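2-oxoglutarate-dependent dioxygenase tropC (Talaromyces stipitatus, PDB 6XJJ) acts as an iron- and 2-oxoglutarate-dependent dioxygenase in the fungal biosynthetic pathway of tropolone-class maleic anhydrides. Local coordinates at residues Glu64-Arg67 against Ser68-Lys72; Phe99-Pro102 against Leu103-Met107; Gly121-Ser125 against Leu126-His130; Glu167-Ser170 against Asp171-Arg175; Ala228-Glu231 against Asn232-Pro235. All blocks are in the same frame, centred on the assembly; numbering follows the deposited sequence.

Contact 1: Glu64-Arg67 against Ser68-Lys72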
loop_
_atom_site.group_PDB
_atom_site.type_symbol
_atom_site.label_atom_id
_atom_site.label_comp_id
_atom_site.label_asym_id
_atom_site.label_seq_id
_atom_site.Cartn_x
_atom_site.Cartn_y
_atom_site.Cartn_z
ATOM N N GLU A 64 -16.000 -3.281 14.465
ATOM C CA GLU A 64 -15.602 -2.449 15.601
ATOM C C GLU A 64 -14.091 -2.246 15.652
ATOM O O GLU A 64 -13.612 -1.111 15.744
ATOM C CB GLU A 64 -16.091 -3.071 16.908
ATOM C CG GLU A 64 -17.590 -2.988 17.150
ATOM C CD GLU A 64 -18.097 -1.561 17.214
ATOM O OE1 GLU A 64 -17.344 -0.670 17.664
ATOM O OE2 GLU A 64 -19.267 -1.329 16.868
ATOM N N GLU A 65 -13.324 -3.336 15.614
ATOM C CA GLU A 65 -11.873 -3.223 15.727
ATOM C C GLU A 65 -11.281 -2.407 14.579
ATOM O O GLU A 65 -10.337 -1.635 14.785
ATOM C CB GLU A 65 -11.256 -4.621 15.798
ATOM C CG GLU A 65 -11.557 -5.339 17.108
ATOM C CD GLU A 65 -11.083 -6.777 17.112
ATOM O OE1 GLU A 65 -10.631 -7.266 16.054
ATOM O OE2 GLU A 65 -11.180 -7.435 18.167
ATOM N N VAL A 66 -11.832 -2.541 13.370
ATOM C CA VAL A 66 -11.294 -1.817 12.218
ATOM C C VAL A 66 -11.621 -0.331 12.313
ATOM O O VAL A 66 -10.719 0.515 12.354
ATOM C CB VAL A 66 -11.825 -2.422 10.907
ATOM C CG1 VAL A 66 -11.375 -1.593 9.711
ATOM C CG2 VAL A 66 -11.349 -3.858 10.764
ATOM N N ARG A 67 -12.918 0.007 12.325
ATOM C CA ARG A 67 -13.332 1.407 12.404
ATOM C C ARG A 67 -12.549 2.129 13.491
ATOM O O ARG A 67 -12.191 3.303 13.339
ATOM C CB ARG A 67 -14.836 1.504 12.710
ATOM C CG ARG A 67 -15.118 1.263 14.187
ATOM C CD ARG A 67 -16.566 1.082 14.640
ATOM N NE ARG A 67 -17.452 2.205 14.362
ATOM C CZ ARG A 67 -18.645 2.360 14.929
ATOM N NH1 ARG A 67 -19.052 1.512 15.862
ATOM N NH2 ARG A 67 -19.408 3.396 14.618
ATOM N N SER A 68 -12.251 1.421 14.583
ATOM C CA SER A 68 -11.626 2.010 15.758
ATOM C C SER A 68 -10.132 2.241 15.547
ATOM O O SER A 68 -9.612 3.304 15.896
ATOM C CB SER A 68 -11.877 1.104 16.966
ATOM O OG SER A 68 -11.230 1.585 18.127
ATOM N N ALA A 69 -9.424 1.267 14.976
ATOM C CA ALA A 69 -8.013 1.475 14.675
ATOM C C ALA A 69 -7.837 2.576 13.637
ATOM O O ALA A 69 -6.905 3.386 13.729
ATOM C CB ALA A 69 -7.377 0.175 14.183
ATOM N N CYS A 70 -8.729 2.624 12.643
ATOM C CA CYS A 70 -8.638 3.649 11.612
ATOM C C CYS A 70 -9.045 5.014 12.128
ATOM O O CYS A 70 -8.632 6.031 11.559
ATOM C CB CYS A 70 -9.512 3.271 10.420
ATOM S SG CYS A 70 -8.978 1.745 9.623
ATOM N N ASN A 71 -9.846 5.061 13.184
ATOM C CA ASN A 71 -10.219 6.352 13.730
ATOM C C ASN A 71 -9.170 6.885 14.694
ATOM O O ASN A 71 -9.026 8.103 14.840
ATOM C CB ASN A 71 -11.590 6.240 14.392
ATOM C CG ASN A 71 -12.022 7.520 15.043
ATOM O OD1 ASN A 71 -11.255 8.166 15.750
ATOM N ND2 ASN A 71 -13.206 7.980 14.672
ATOM N N LYS A 72 -8.426 6.003 15.349
ATOM C CA LYS A 72 -7.464 6.411 16.360
ATOM C C LYS A 72 -6.053 6.522 15.798
ATOM O O LYS A 72 -5.398 7.551 15.978
ATOM C CB LYS A 72 -7.503 5.424 17.536
ATOM C CG LYS A 72 -6.644 5.792 18.730
ATOM C CD LYS A 72 -6.918 4.821 19.876
ATOM C CE LYS A 72 -6.115 5.151 21.121
ATOM N NZ LYS A 72 -6.447 4.228 22.248
#
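C70 N donates to V66 O at 2.9 Å, with an N-H...O angle of 171° and the donor nearly in line with the carbonyl bond. It is one rung of the last turns of helix 56-72, where A69 N reaches E65 O at 3.0 Å and S68 N reaches E64 O at 3.1 Å. The next bond, N71 N to R67 O, is weak because its angle is poor. One turn apart on the buried face, V66 CG1 and C70 SG meet at 4.1 Å. CG1 stands anti to the backbone N of V66 (chi1 175°), while C70 holds SG beside its own backbone N (chi1 -63°); these torsions set both groups on the same side of the helix. F76 of strand 75-79 packs on both, and I195 and L196 of helix 171-204 cover V66. Another flank is polar. There the carboxylate of E64 lies at the edge of the R67 guanidinium, in its plane, and R67 NH1 makes a weak bond of 3.3 Å to E64 OE1; the position of OE2 is less certain. A bend at chi3 of R67 turns the guanidinium, and R67 NE is hydrogen-bonded to Y296 OH. The helix is thus amphipathic: V66 and C70 pack on its buried side, while on the polar flank R67 is held chiefly by Y296, with the weak pair to E64 as a secondary tie.

Contact 2: Phe99-Pro102 against Leu103-Met107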
loop_
_atom_site.group_PDB
_atom_site.type_symbol
_atom_site.label_atom_id
_atom_site.label_comp_id
_atom_site.label_asym_id
_atom_site.label_seq_id
_atom_site.Cartn_x
_atom_site.Cartn_y
_atom_site.Cartn_z
ATOM N N PHE A 99 15.281 -6.305 -8.351
ATOM C CA PHE A 99 16.261 -5.324 -7.923
ATOM C C PHE A 99 17.686 -5.857 -7.988
ATOM O O PHE A 99 18.625 -5.056 -8.041
ATOM C CB PHE A 99 15.910 -4.822 -6.525
ATOM C CG PHE A 99 14.662 -3.986 -6.496
ATOM C CD1 PHE A 99 14.682 -2.693 -6.995
ATOM C CD2 PHE A 99 13.481 -4.472 -5.961
ATOM C CE1 PHE A 99 13.541 -1.905 -6.980
ATOM C CE2 PHE A 99 12.332 -3.686 -5.937
ATOM C CZ PHE A 99 12.364 -2.403 -6.449
ATOM N N ASP A 100 17.875 -7.178 -8.038
ATOM C CA ASP A 100 19.210 -7.717 -8.275
ATOM C C ASP A 100 19.713 -7.440 -9.687
ATOM O O ASP A 100 20.902 -7.650 -9.954
ATOM C CB ASP A 100 19.230 -9.222 -8.007
ATOM C CG ASP A 100 19.198 -9.549 -6.525
ATOM O OD1 ASP A 100 19.435 -8.631 -5.706
ATOM O OD2 ASP A 100 18.946 -10.723 -6.179
ATOM N N LEU A 101 18.849 -6.965 -10.585
ATOM C CA LEU A 101 19.255 -6.688 -11.955
ATOM C C LEU A 101 20.280 -5.555 -11.999
ATOM O O LEU A 101 20.341 -4.721 -11.091
ATOM C CB LEU A 101 18.039 -6.314 -12.800
ATOM C CG LEU A 101 17.013 -7.417 -13.085
ATOM C CD1 LEU A 101 15.738 -6.848 -13.702
ATOM C CD2 LEU A 101 17.611 -8.455 -14.013
ATOM N N PRO A 102 21.099 -5.505 -13.052
ATOM C CA PRO A 102 22.009 -4.365 -13.216
ATOM C C PRO A 102 21.235 -3.060 -13.285
ATOM O O PRO A 102 20.103 -3.009 -13.767
ATOM C CB PRO A 102 22.717 -4.658 -14.542
ATOM C CG PRO A 102 22.610 -6.120 -14.712
ATOM C CD PRO A 102 21.303 -6.518 -14.103
ATOM N N LEU A 103 21.864 -1.986 -12.810
ATOM C CA LEU A 103 21.161 -0.710 -12.793
ATOM C C LEU A 103 20.893 -0.211 -14.208
ATOM O O LEU A 103 19.832 0.364 -14.475
ATOM C CB LEU A 103 21.944 0.317 -11.978
ATOM C CG LEU A 103 21.215 1.645 -11.751
ATOM C CD1 LEU A 103 21.502 2.191 -10.366
ATOM C CD2 LEU A 103 21.628 2.659 -12.798
ATOM N N GLU A 104 21.829 -0.433 -15.137
ATOM C CA GLU A 104 21.544 -0.108 -16.530
ATOM C C GLU A 104 20.376 -0.933 -17.048
ATOM O O GLU A 104 19.640 -0.488 -17.936
ATOM C CB GLU A 104 22.772 -0.351 -17.406
ATOM C CG GLU A 104 23.148 -1.810 -17.557
ATOM C CD GLU A 104 24.375 -1.985 -18.420
ATOM O OE1 GLU A 104 24.734 -1.023 -19.133
ATOM O OE2 GLU A 104 24.975 -3.079 -18.401
ATOM N N GLU A 105 20.205 -2.143 -16.510
ATOM C CA GLU A 105 19.129 -3.030 -16.941
ATOM C C GLU A 105 17.769 -2.526 -16.469
ATOM O O GLU A 105 16.796 -2.552 -17.229
ATOM C CB GLU A 105 19.398 -4.439 -16.412
ATOM C CG GLU A 105 18.434 -5.525 -16.871
ATOM C CD GLU A 105 18.602 -5.868 -18.337
ATOM O OE1 GLU A 105 19.593 -5.396 -18.944
ATOM O OE2 GLU A 105 17.765 -6.624 -18.876
ATOM N N LYS A 106 17.683 -2.062 -15.221
ATOM C CA LYS A 106 16.424 -1.530 -14.709
ATOM C C LYS A 106 16.059 -0.223 -15.403
ATOM O O LYS A 106 14.890 0.011 -15.726
ATOM C CB LYS A 106 16.524 -1.278 -13.206
ATOM C CG LYS A 106 17.046 -2.424 -12.382
ATOM C CD LYS A 106 17.223 -1.980 -10.944
ATOM C CE LYS A 106 18.302 -2.761 -10.230
ATOM N NZ LYS A 106 18.542 -2.221 -8.862
ATOM N N MET A 107 17.042 0.654 -15.605
ATOM C CA MET A 107 16.782 1.955 -16.209
ATOM C C MET A 107 16.207 1.839 -17.616
ATOM O O MET A 107 15.632 2.813 -18.113
ATOM C CB MET A 107 18.072 2.781 -16.225
ATOM C CG MET A 107 18.550 3.242 -14.844
ATOM S SD MET A 107 17.483 4.481 -14.068
ATOM C CE MET A 107 17.773 5.897 -15.120
#
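The start of helix 103-107 follows a three-residue link from helix 85-99, and P102 occupies its N-cap position. Lacking a capping hydroxyl or carboxylate, P102 contributes its carbonyl: P102 O accepts from K106 N at 3.0 Å with an N-H...O angle of 153°, and more weakly from E105 N at 2.9 Å. The proline ring lies side by side with E105, both pointing the same way, and P102 CD meets E105 CB at 3.6 Å. Beyond that point E105 bends at chi2 (71°), which carries its carboxylate off from the ring. Its CG also passes obliquely over L101 CB at 4.2 Å. K106, extended beyond CG, instead runs back across the link, and its end comes nearer. Its aliphatic part goes by L101, with CG at 4.0 Å from L101 CB, and its ammonium end arrives at the edge of the F99 ring, near the ring plane. There K106 NZ donates to F99 O at 3.0 Å, although the position of NZ is less certain. E140 of strand 139-144 forms a salt bridge with the same nitrogen, and Y122 lies against the lysine chain. If NZ is placed correctly, the carbonyl and the carboxylate would probably favour the charged form of this buried lysine, and K106 joins the end of helix 85-99 to strand 139-144.

Contact 3: Gly121-Ser125 against Leu126-His130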
loop_
_atom_site.group_PDB
_atom_site.type_symbol
_atom_site.label_atom_id
_atom_site.label_comp_id
_atom_site.label_asym_id
_atom_site.label_seq_id
_atom_site.Cartn_x
_atom_site.Cartn_y
_atom_site.Cartn_z
ATOM N N GLY A 121 7.010 1.706 -14.166
ATOM C CA GLY A 121 8.372 1.276 -14.420
ATOM C C GLY A 121 9.297 1.460 -13.232
ATOM O O GLY A 121 8.854 1.416 -12.080
ATOM N N TYR A 122 10.583 1.683 -13.500
ATOM C CA TYR A 122 11.604 1.729 -12.465
ATOM C C TYR A 122 11.938 3.165 -12.082
ATOM O O TYR A 122 12.051 4.041 -12.942
ATOM C CB TYR A 122 12.870 1.011 -12.936
ATOM C CG TYR A 122 14.039 1.158 -11.995
ATOM C CD1 TYR A 122 14.063 0.497 -10.773
ATOM C CD2 TYR A 122 15.130 1.943 -12.337
ATOM C CE1 TYR A 122 15.128 0.631 -9.918
ATOM C CE2 TYR A 122 16.204 2.081 -11.487
ATOM C CZ TYR A 122 16.197 1.419 -10.281
ATOM O OH TYR A 122 17.257 1.541 -9.426
ATOM N N GLU A 123 12.103 3.394 -10.780
ATOM C CA GLU A 123 12.527 4.689 -10.263
ATOM C C GLU A 123 13.719 4.438 -9.353
ATOM O O GLU A 123 13.598 3.666 -8.379
ATOM C CB GLU A 123 11.408 5.407 -9.504
ATOM C CG GLU A 123 11.775 6.828 -9.090
ATOM C CD GLU A 123 10.615 7.573 -8.462
ATOM O OE1 GLU A 123 9.534 6.969 -8.301
ATOM O OE2 GLU A 123 10.775 8.769 -8.144
ATOM N N PRO A 124 14.871 5.047 -9.605
ATOM C CA PRO A 124 16.054 4.765 -8.792
ATOM C C PRO A 124 16.020 5.537 -7.478
ATOM O O PRO A 124 15.122 6.334 -7.209
ATOM C CB PRO A 124 17.208 5.215 -9.688
ATOM C CG PRO A 124 16.634 6.280 -10.526
ATOM C CD PRO A 124 15.171 6.011 -10.683
ATOM N N SER A 125 17.031 5.283 -6.657
ATOM C CA SER A 125 17.094 5.880 -5.338
ATOM C C SER A 125 17.687 7.289 -5.402
ATOM O O SER A 125 18.239 7.726 -6.417
ATOM C CB SER A 125 17.916 4.998 -4.398
ATOM O OG SER A 125 19.259 4.898 -4.841
ATOM N N LEU A 126 17.529 8.012 -4.296
ATOM C CA LEU A 126 18.238 9.265 -4.058
ATOM C C LEU A 126 17.745 10.374 -4.983
ATOM O O LEU A 126 18.529 11.200 -5.450
ATOM C CB LEU A 126 19.745 9.088 -4.219
ATOM C CG LEU A 126 20.385 7.979 -3.389
ATOM C CD1 LEU A 126 21.865 7.909 -3.718
ATOM C CD2 LEU A 126 20.145 8.167 -1.895
ATOM N N ILE A 127 16.442 10.388 -5.262
ATOM C CA ILE A 127 15.847 11.474 -6.035
ATOM C C ILE A 127 14.561 12.004 -5.427
ATOM O O ILE A 127 14.145 13.130 -5.761
ATOM C CB ILE A 127 15.607 11.031 -7.497
ATOM C CG1 ILE A 127 14.596 9.886 -7.563
ATOM C CG2 ILE A 127 16.915 10.584 -8.133
ATOM C CD1 ILE A 127 14.199 9.506 -8.983
ATOM N N GLN A 128 13.903 11.277 -4.527
ATOM C CA GLN A 128 12.690 11.762 -3.880
ATOM C C GLN A 128 13.036 12.498 -2.588
ATOM O O GLN A 128 13.728 11.955 -1.716
ATOM C CB GLN A 128 11.719 10.606 -3.633
ATOM C CG GLN A 128 10.881 10.259 -4.851
ATOM C CD GLN A 128 9.995 9.054 -4.612
ATOM O OE1 GLN A 128 10.446 8.041 -4.083
ATOM N NE2 GLN A 128 8.697 9.208 -4.879
ATOM N N THR A 129 12.545 13.736 -2.473
ATOM C CA THR A 129 12.804 14.613 -1.336
ATOM C C THR A 129 11.496 15.051 -0.691
ATOM O O THR A 129 10.448 15.108 -1.338
ATOM C CB THR A 129 13.602 15.862 -1.747
ATOM O OG1 THR A 129 12.848 16.647 -2.681
ATOM C CG2 THR A 129 14.922 15.459 -2.371
ATOM N N HIS A 130 11.585 15.388 0.594
ATOM C CA HIS A 130 10.442 15.699 1.448
ATOM C C HIS A 130 10.531 17.053 2.132
ATOM O O HIS A 130 9.515 17.740 2.260
ATOM C CB HIS A 130 10.297 14.595 2.499
ATOM C CG HIS A 130 9.850 13.285 1.930
ATOM N ND1 HIS A 130 8.540 13.036 1.580
ATOM C CD2 HIS A 130 10.545 12.170 1.606
ATOM C CE1 HIS A 130 8.441 11.811 1.096
ATOM N NE2 HIS A 130 9.645 11.265 1.098
#
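The buried side chain of E123 is the close part of this turn, and both I127 and Q128 pack on it. I127 CD1 lies 3.6 Å from E123 CG, the two side chains crossing obliquely, and Q128 CG comes equally near, 3.6 Å from E123 OE2. P124 joins from one flank: its CD lies 4.0 Å from I127 CD1, and the side chains cross at about a right angle. With CG1 placed between its backbone N and carbonyl carbon (chi1 63°), I127 sends this branch back along the chain, where CG1 comes to 3.6 Å from P124 O. E123 ends strand 121-123, an edge strand of the mixed main sheet, and its backbone is hydrogen-bonded to C141 of strand 139-144; L126, at positive phi, then turns the chain and bonds through its backbone to D137. Q128 NE2 is 3.9 Å from E123 OE2, too far for a bond; carboxylate and amide meet without one, their planes 47° apart. The Q128 side chain lies about 10 Å from the bound iron. The solvent side is looser: no hydrogen bond spans the two segments, and L126 is exposed, its CG 3.6 Å from S125 OG.

Contact 4: Glu167-Ser170 against Asp171-Arg175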
loop_
_atom_site.group_PDB
_atom_site.type_symbol
_atom_site.label_atom_id
_atom_site.label_comp_id
_atom_site.label_asym_id
_atom_site.label_seq_id
_atom_site.Cartn_x
_atom_site.Cartn_y
_atom_site.Cartn_z
ATOM N N GLU A 167 12.751 -6.811 -19.752
ATOM C CA GLU A 167 13.009 -7.788 -20.804
ATOM C C GLU A 167 13.811 -8.979 -20.297
ATOM O O GLU A 167 13.673 -10.089 -20.823
ATOM C CB GLU A 167 13.762 -7.134 -21.959
ATOM C CG GLU A 167 15.123 -6.579 -21.559
ATOM C CD GLU A 167 15.853 -5.942 -22.722
ATOM O OE1 GLU A 167 15.450 -6.189 -23.877
ATOM O OE2 GLU A 167 16.839 -5.212 -22.486
ATOM N N GLY A 168 14.671 -8.770 -19.310
ATOM C CA GLY A 168 15.568 -9.807 -18.846
ATOM C C GLY A 168 14.975 -10.828 -17.902
ATOM O O GLY A 168 15.700 -11.718 -17.443
ATOM N N LEU A 169 13.684 -10.730 -17.585
ATOM C CA LEU A 169 13.005 -11.712 -16.751
ATOM C C LEU A 169 11.872 -12.371 -17.532
ATOM O O LEU A 169 11.222 -11.734 -18.369
ATOM C CB LEU A 169 12.458 -11.065 -15.465
ATOM C CG LEU A 169 13.496 -10.469 -14.507
ATOM C CD1 LEU A 169 12.822 -9.862 -13.274
ATOM C CD2 LEU A 169 14.536 -11.496 -14.097
ATOM N N SER A 170 11.652 -13.653 -17.259
ATOM C CA SER A 170 10.588 -14.405 -17.903
ATOM C C SER A 170 9.246 -14.086 -17.257
ATOM O O SER A 170 9.173 -13.742 -16.075
ATOM C CB SER A 170 10.861 -15.908 -17.805
ATOM O OG SER A 170 10.847 -16.347 -16.458
ATOM N N ASP A 171 8.174 -14.203 -18.048
ATOM C CA ASP A 171 6.837 -14.060 -17.483
ATOM C C ASP A 171 6.682 -14.930 -16.245
ATOM O O ASP A 171 6.064 -14.519 -15.258
ATOM C CB ASP A 171 5.780 -14.419 -18.530
ATOM C CG ASP A 171 5.587 -13.327 -19.558
ATOM O OD1 ASP A 171 6.021 -12.180 -19.297
ATOM O OD2 ASP A 171 4.994 -13.605 -20.622
ATOM N N LYS A 172 7.271 -16.128 -16.275
ATOM C CA LYS A 172 7.108 -17.081 -15.185
ATOM C C LYS A 172 7.862 -16.643 -13.937
ATOM O O LYS A 172 7.393 -16.869 -12.816
ATOM C CB LYS A 172 7.570 -18.460 -15.654
ATOM C CG LYS A 172 7.375 -19.579 -14.655
ATOM C CD LYS A 172 7.518 -20.930 -15.333
ATOM C CE LYS A 172 7.221 -22.067 -14.377
ATOM N NZ LYS A 172 7.059 -23.349 -15.115
ATOM N N GLU A 173 9.026 -16.012 -14.108
ATOM C CA GLU A 173 9.775 -15.514 -12.959
ATOM C C GLU A 173 9.114 -14.294 -12.328
ATOM O O GLU A 173 9.145 -14.142 -11.101
ATOM C CB GLU A 173 11.211 -15.187 -13.370
ATOM C CG GLU A 173 12.129 -16.383 -13.495
ATOM C CD GLU A 173 13.450 -15.988 -14.115
ATOM O OE1 GLU A 173 13.509 -14.891 -14.714
ATOM O OE2 GLU A 173 14.431 -16.753 -13.995
ATOM N N PHE A 174 8.508 -13.412 -13.129
ATOM C CA PHE A 174 8.224 -12.076 -12.618
ATOM C C PHE A 174 6.814 -11.594 -12.930
ATOM O O PHE A 174 6.023 -11.360 -12.012
ATOM C CB PHE A 174 9.261 -11.099 -13.177
ATOM C CG PHE A 174 9.156 -9.719 -12.624
ATOM C CD1 PHE A 174 9.587 -9.449 -11.337
ATOM C CD2 PHE A 174 8.669 -8.685 -13.393
ATOM C CE1 PHE A 174 9.502 -8.183 -10.818
ATOM C CE2 PHE A 174 8.585 -7.407 -12.883
ATOM C CZ PHE A 174 9.006 -7.154 -11.591
ATOM N N ARG A 175 6.478 -11.442 -14.210
ATOM C CA ARG A 175 5.213 -10.802 -14.561
ATOM C C ARG A 175 4.018 -11.570 -13.999
ATOM O O ARG A 175 3.159 -10.987 -13.323
ATOM C CB ARG A 175 5.093 -10.653 -16.075
ATOM C CG ARG A 175 3.781 -10.001 -16.472
ATOM C CD ARG A 175 3.686 -9.676 -17.950
ATOM N NE ARG A 175 2.380 -9.102 -18.270
ATOM C CZ ARG A 175 2.063 -8.524 -19.426
ATOM N NH1 ARG A 175 2.962 -8.415 -20.396
ATOM N NH2 ARG A 175 0.836 -8.042 -19.606
#
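The backbone runs extended through L169 and S170, then coils into the first turn of helix 171-204, where F174 N bonds S170 O at 3.0 Å and a wider, pi-type turn covers residues 171-175. S170 is the N-cap. Its hydroxyl sits between its own backbone N and carbonyl carbon (chi1 64°), a rotation that aims OG at the amide of E173, and E173 N donates to S170 OG at 3.0 Å with an N-H...O angle of 148°. The return half of the pattern comes from the glutamate: S170 N points at E173 OE1 almost straight, at 169°, but the separation of 3.4 Å makes this bond weak. Together they form a capping box, with side chain and backbone of each residue answering the other. E173 reaches S170 with an extended side chain, and its CG lies 3.2 Å from S170 OG. Just ahead of the cap, L169 straddles the same two helix residues. Its CD1 approaches F174 obliquely, 3.7 Å from CG at the root of the ring, while its CD2 touches E173 OE1 at 3.6 Å and the two side chains cross at about a right angle. The pairing of L169 with F174 stands in the position of a hydrophobic staple beside the capping box. The F174 ring leads further in, meeting F98 of helix 85-99 at a shallow angle and F142 of strand 139-144 more steeply, with C94 also against it; the start of helix 171-204 is thereby packed onto helix 85-99 and strand 139-144.

Contact 5: Ala228-Glu231 against Asn232-Pro235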
loop_
_atom_site.group_PDB
_atom_site.type_symbol
_atom_site.label_atom_id
_atom_site.label_comp_id
_atom_site.label_asym_id
_atom_site.label_seq_id
_atom_site.Cartn_x
_atom_site.Cartn_y
_atom_site.Cartn_z
ATOM N N ALA A 228 18.303 -0.230 0.422
ATOM C CA ALA A 228 19.673 -0.657 0.670
ATOM C C ALA A 228 20.063 -0.336 2.113
ATOM O O ALA A 228 19.749 0.753 2.611
ATOM C CB ALA A 228 20.636 0.032 -0.293
ATOM N N PRO A 229 20.752 -1.241 2.804
ATOM C CA PRO A 229 21.089 -1.005 4.212
ATOM C C PRO A 229 22.297 -0.093 4.368
ATOM O O PRO A 229 23.105 0.077 3.452
ATOM C CB PRO A 229 21.406 -2.411 4.732
ATOM C CG PRO A 229 21.979 -3.102 3.546
ATOM C CD PRO A 229 21.260 -2.545 2.336
ATOM N N GLN A 230 22.416 0.487 5.568
ATOM C CA GLN A 230 23.560 1.318 5.928
ATOM C C GLN A 230 23.955 1.045 7.374
ATOM O O GLN A 230 23.093 0.949 8.251
ATOM C CB GLN A 230 23.256 2.814 5.760
ATOM C CG GLN A 230 22.953 3.250 4.331
ATOM C CD GLN A 230 22.628 4.729 4.235
ATOM O OE1 GLN A 230 22.281 5.366 5.232
ATOM N NE2 GLN A 230 22.707 5.279 3.027
ATOM N N GLU A 231 25.265 0.928 7.618
ATOM C CA GLU A 231 25.746 0.710 8.980
ATOM C C GLU A 231 25.619 1.983 9.812
ATOM O O GLU A 231 25.114 1.953 10.941
ATOM C CB GLU A 231 27.201 0.234 8.961
ATOM C CG GLU A 231 27.442 -1.074 8.225
ATOM C CD GLU A 231 28.899 -1.504 8.287
ATOM O OE1 GLU A 231 29.732 -0.709 8.769
ATOM O OE2 GLU A 231 29.216 -2.630 7.852
ATOM N N ASN A 232 26.077 3.113 9.271
ATOM C CA ASN A 232 26.014 4.406 9.949
ATOM C C ASN A 232 25.276 5.386 9.051
ATOM O O ASN A 232 25.888 6.047 8.196
ATOM C CB ASN A 232 27.413 4.907 10.300
ATOM C CG ASN A 232 28.018 4.146 11.460
ATOM O OD1 ASN A 232 27.651 4.363 12.619
ATOM N ND2 ASN A 232 28.932 3.233 11.156
ATOM N N PRO A 233 23.961 5.510 9.204
ATOM C CA PRO A 233 23.197 6.408 8.339
ATOM C C PRO A 233 23.122 7.827 8.875
ATOM O O PRO A 233 23.116 8.080 10.081
ATOM C CB PRO A 233 21.807 5.758 8.322
ATOM C CG PRO A 233 21.689 5.119 9.661
ATOM C CD PRO A 233 23.082 4.709 10.078
ATOM N N ASP A 234 23.067 8.759 7.942
ATOM C CA ASP A 234 22.847 10.151 8.296
ATOM C C ASP A 234 21.416 10.326 8.800
ATOM O O ASP A 234 20.470 9.942 8.100
ATOM C CB ASP A 234 23.108 11.035 7.078
ATOM C CG ASP A 234 23.013 12.514 7.392
ATOM O OD1 ASP A 234 22.629 12.864 8.520
ATOM O OD2 ASP A 234 23.352 13.335 6.518
ATOM N N PRO A 235 21.207 10.894 9.994
ATOM C CA PRO A 235 19.834 11.058 10.494
ATOM C C PRO A 235 19.001 12.048 9.696
ATOM O O PRO A 235 17.824 12.250 10.022
ATOM C CB PRO A 235 20.051 11.546 11.935
ATOM C CG PRO A 235 21.338 12.229 11.890
ATOM C CD PRO A 235 22.187 11.442 10.947
#
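The carboxamide of N232 lays one face over the carbonyl group of E231, its CG 3.6 Å from E231 C and 3.7 Å from E231 O. OD1 and ND2 flank that point almost evenly, at 3.9 Å and 4.0 Å from E231 O. The side-chain torsions account for the pose: CG is held beside the backbone N of N232 (chi1 -74°), and the amide is then turned well out of line with the chain (chi2 -76°). The carboxamide of Q230 is used otherwise. It touches P233 through its oxygen end, with Q230 OE1 at 3.2 Å from P233 CB and 3.4 Å from P233 CA, and the extended glutamine chain crosses the proline obliquely. Nearer its root, Q230 CB stands 4.2 Å from P233 CB. The proline ring has a further neighbour at its CD, where E231 O approaches to 3.5 Å. No hydrogen bond joins the two segments; they meet by packing, while polar ties run to other parts of the chain: the backbone of Q230 pairs with T307, and D234 forms a salt bridge with R236. Q237 and I306 also pack against the Q230 side chain. The whole is a surface loop with prolines at P229, P233 and P235, leaving strand 222-227 of the main sheet. It lies away from the metal site itself, but in this double-stranded beta-helix domain it leads to strand 240-241, which is followed by the HxD motif, H243 and D245, iron ligands together with H302.

From the N terminus the five contacts follow in series. All are local, each within one continuous stretch, so none closes a long loop and none nest or cross. Contact 1 lies within helix 56-72, about 41 Å between centres from contact 2 and across the chain's centre from it. Contact 2 touches both contact 3 and contact 4, which do not touch each other, and these touches tie the fold here. It begins helix 103-107, whose K106 and M107 pack on Y122 of contact 3, at an edge of the main sheet. L101 of contact 2 touches L169 of contact 4, where helix 171-204 starts. Contact 5, after strand 222-227, touches none; its nearest atoms are about 6 Å from contact 3.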